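Local structure of OmpA family protein (Escherichia coli, 5M38) at residues 45-50 with 90-95. The protein probably binds peptidoglycan through its OmpA-like domain, tethering the type VI secretion system of enteroaggregative Escherichia coli to the cell wall. Residues are numbered along the deposited sequence; the frame is centred on the assembly and turned at random.
Sequences SGHTDN and ESRPVA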
ATOM      1  N   SER A  45      -2.536  -3.019   3.056  1.00 55.50           N
ATOM      2  CA  SER A  45      -3.385  -1.939   3.564  1.00 54.81           C
ATOM      3  C   SER A  45      -3.052  -0.625   2.892  1.00 57.53           C
ATOM      4  O   SER A  45      -1.895  -0.236   2.840  1.00 58.37           O
ATOM      5  CB  SER A  45      -3.201  -1.781   5.068  1.00 59.81           C
ATOM      6  OG  SER A  45      -3.448  -3.006   5.731  1.00 73.53           O
ATOM      7  N   GLY A  46      -4.072   0.064   2.416  1.00 53.65           N
ATOM      8  CA  GLY A  46      -3.932   1.364   1.778  1.00 53.30           C
ATOM      9  C   GLY A  46      -4.349   2.488   2.705  1.00 57.69           C
ATOM     10  O   GLY A  46      -5.340   2.352   3.433  1.00 56.72           O
ATOM     11  N   HIS A  47      -3.579   3.601   2.710  1.00 55.26           N
ATOM     12  CA  HIS A  47      -3.846   4.781   3.546  1.00 54.89           C
ATOM     13  C   HIS A  47      -3.535   6.056   2.786  1.00 58.85           C
ATOM     14  O   HIS A  47      -2.648   6.073   1.933  1.00 60.00           O
ATOM     15  CB  HIS A  47      -2.980   4.784   4.825  1.00 55.33           C
ATOM     16  CG  HIS A  47      -2.911   3.493   5.578  1.00 57.13           C
ATOM     17  ND1 HIS A  47      -3.744   3.245   6.646  1.00 59.01           N
ATOM     18  CD2 HIS A  47      -2.092   2.435   5.403  1.00 57.17           C
ATOM     19  CE1 HIS A  47      -3.408   2.049   7.093  1.00 57.84           C
ATOM     20  NE2 HIS A  47      -2.433   1.511   6.356  1.00 57.58           N
ATOM     21  N   THR A  48      -4.245   7.138   3.147  1.00 54.44           N
ATOM     22  CA  THR A  48      -4.126   8.510   2.645  1.00 52.87           C
ATOM     23  C   THR A  48      -3.963   9.462   3.862  1.00 57.41           C
ATOM     24  O   THR A  48      -3.959   9.015   5.013  1.00 56.81           O
ATOM     25  CB  THR A  48      -5.417   8.900   1.861  1.00 55.80           C
ATOM     26  OG1 THR A  48      -6.492   9.066   2.772  1.00 57.09           O
ATOM     27  CG2 THR A  48      -5.820   7.905   0.780  1.00 50.74           C
ATOM     28  N   ASP A  49      -3.882  10.775   3.601  1.00 55.98           N
ATOM     29  CA  ASP A  49      -3.880  11.832   4.620  1.00 56.62           C
ATOM     30  C   ASP A  49      -5.344  12.371   4.706  1.00 62.46           C
ATOM     31  O   ASP A  49      -6.251  11.720   4.172  1.00 61.70           O
ATOM     32  CB  ASP A  49      -2.870  12.929   4.250  1.00 58.27           C
ATOM     33  CG  ASP A  49      -2.987  13.571   2.872  1.00 66.68           C
ATOM     34  OD1 ASP A  49      -3.980  13.302   2.165  1.00 68.36           O
ATOM     35  OD2 ASP A  49      -2.082  14.342   2.499  1.00 72.28           O
ATOM     36  N   ASN A  50      -5.580  13.543   5.327  1.00 60.23           N
ATOM     37  CA  ASN A  50      -6.944  14.084   5.447  1.00 60.67           C
ATOM     38  C   ASN A  50      -7.341  15.052   4.319  1.00 66.80           C
ATOM     39  O   ASN A  50      -8.453  15.583   4.332  1.00 69.84           O
ATOM     40  CB  ASN A  50      -7.162  14.725   6.822  1.00 60.20           C
ATOM     41  CG  ASN A  50      -6.261  15.888   7.123  1.00 86.46           C
ATOM     42  OD1 ASN A  50      -5.248  16.127   6.449  1.00 84.37           O
ATOM     43  ND2 ASN A  50      -6.591  16.629   8.165  1.00 76.46           N
ATOM     44  N   GLU A  90      -8.186   7.897   5.653  1.00 58.05           N
ATOM     45  CA  GLU A  90      -7.522   8.800   6.593  1.00 58.56           C
ATOM     46  C   GLU A  90      -7.632   8.323   8.041  1.00 66.03           C
ATOM     47  O   GLU A  90      -7.215   9.028   8.964  1.00 66.00           O
ATOM     48  CB  GLU A  90      -8.133  10.197   6.455  1.00 60.40           C
ATOM     49  CG  GLU A  90      -9.595  10.290   6.856  1.00 67.94           C
ATOM     50  CD  GLU A  90     -10.009  11.683   7.271  1.00 81.59           C
ATOM     51  OE1 GLU A  90      -9.803  12.625   6.471  1.00 82.98           O
ATOM     52  OE2 GLU A  90     -10.571  11.831   8.381  1.00 77.67           O
ATOM     53  N   SER A  91      -8.224   7.131   8.229  1.00 65.23           N
ATOM     54  CA  SER A  91      -8.596   6.536   9.497  1.00 65.72           C
ATOM     55  C   SER A  91      -7.417   6.036  10.371  1.00 71.70           C
ATOM     56  O   SER A  91      -7.581   6.061  11.592  1.00 72.57           O
ATOM     57  CB  SER A  91      -9.629   5.443   9.259  1.00 68.67           C
ATOM     58  OG  SER A  91      -9.301   4.185   9.820  1.00 87.71           O
ATOM     59  N   ARG A  92      -6.259   5.601   9.791  1.00 67.65           N
ATOM     60  CA  ARG A  92      -5.119   5.090  10.583  1.00 67.14           C
ATOM     61  C   ARG A  92      -3.808   5.867  10.358  1.00 71.06           C
ATOM     62  O   ARG A  92      -2.849   5.289   9.819  1.00 69.49           O
ATOM     63  CB  ARG A  92      -4.883   3.567  10.374  1.00 67.21           C
ATOM     64  CG  ARG A  92      -6.081   2.631  10.592  1.00 77.67           C
ATOM     65  CD  ARG A  92      -6.436   2.406  12.046  1.00100.03           C
ATOM     66  NE  ARG A  92      -7.538   1.451  12.192  1.00118.62           N
ATOM     67  CZ  ARG A  92      -8.785   1.765  12.537  1.00136.10           C
ATOM     68  NH1 ARG A  92      -9.103   3.034  12.806  1.00119.62           N
ATOM     69  NH2 ARG A  92      -9.716   0.832  12.631  1.00127.96           N
ATOM     70  N   PRO A  93      -3.693   7.151  10.799  1.00 67.87           N
ATOM     71  CA  PRO A  93      -2.433   7.878  10.555  1.00 67.21           C
ATOM     72  C   PRO A  93      -1.231   7.407  11.373  1.00 71.68           C
ATOM     73  O   PRO A  93      -1.411   6.931  12.485  1.00 72.58           O
ATOM     74  CB  PRO A  93      -2.787   9.335  10.864  1.00 69.49           C
ATOM     75  CG  PRO A  93      -3.938   9.270  11.747  1.00 74.02           C
ATOM     76  CD  PRO A  93      -4.696   8.023  11.444  1.00 69.24           C
ATOM     77  N   VAL A  94      -0.011   7.548  10.808  1.00 68.01           N
ATOM     78  CA  VAL A  94       1.234   7.243  11.510  1.00 68.26           C
ATOM     79  C   VAL A  94       1.722   8.497  12.220  1.00 74.21           C
ATOM     80  O   VAL A  94       2.324   8.416  13.289  1.00 76.14           O
ATOM     81  CB  VAL A  94       2.347   6.593  10.652  1.00 71.84           C
ATOM     82  CG1 VAL A  94       2.042   5.131  10.378  1.00 71.24           C
ATOM     83  CG2 VAL A  94       2.595   7.345   9.355  1.00 71.37           C
ATOM     84  N   ALA A  95       1.447   9.658  11.627  1.00 70.54           N
ATOM     85  CA  ALA A  95       1.818  10.976  12.144  1.00 70.89           C
ATOM     86  C   ALA A  95       0.583  11.904  12.104  1.00 75.18           C
ATOM     87  O   ALA A  95      -0.364  11.600  11.368  1.00 73.40           O
ATOM     88  CB  ALA A  95       2.940  11.556  11.291  1.00 71.12           C
TER
HETATM   89  O   HOH W   1      -5.112   5.513   7.233  1.00 51.41           O
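Asp49 and Glu90 bring the two backbones together, their CA atoms 5.1 Å apart, where the chain leaving strand 42-47 runs past the loop that follows the parallel neighbouring strand 83-89. Thr48 shares a backbone hydrogen bond with Gly89; between the two segments, packing and one bridging water make the contact. That water sits in the plane of the His47 ring at its edge, 2.7 Å from His47 ND1, and accepts the backbone N-H of Arg92 at 2.8 Å between water and Arg92 N. With CG anti to the carbonyl carbon (chi1 -46°) the ring hangs on the loop side, chi2 -96° brings ND1 to the water, and CE1 rests on Arg92 CB at 3.9 Å. From there the arginine chain bends at chi2 and carries its guanidinium away, while the ring of Tyr88 meets the imidazole, their planes nearly parallel. Thr48 OG1, placed between backbone N and carbonyl carbon (chi1 71°), hydrogen-bonds to Asp49 O in the carbonyl plane, 3.0 Å from OG1 to O, and comes within 3.5 Å of Glu90 N, a packing contact. A valine here would probably leave Asp49 O without this hydroxyl donor and its peptide less firmly oriented. The same Asp49 O meets Glu90 CB at 3.3 Å, and the glutamate chain runs on, extended, until OE1 lies beside Asn50 CA and CB. Asp49 itself points away from the loop, its OD2 in a salt bridge with Arg107. This junction joins the C-terminal ends of two parallel strands linked through helix 54-74, a right-handed beta-alpha-beta crossover of the OmpA-like fold; in relatives the aspartate of this TD motif, with an arginine of the following helix, binds diaminopimelate of peptidoglycan, consistent with a similar role for Asp49.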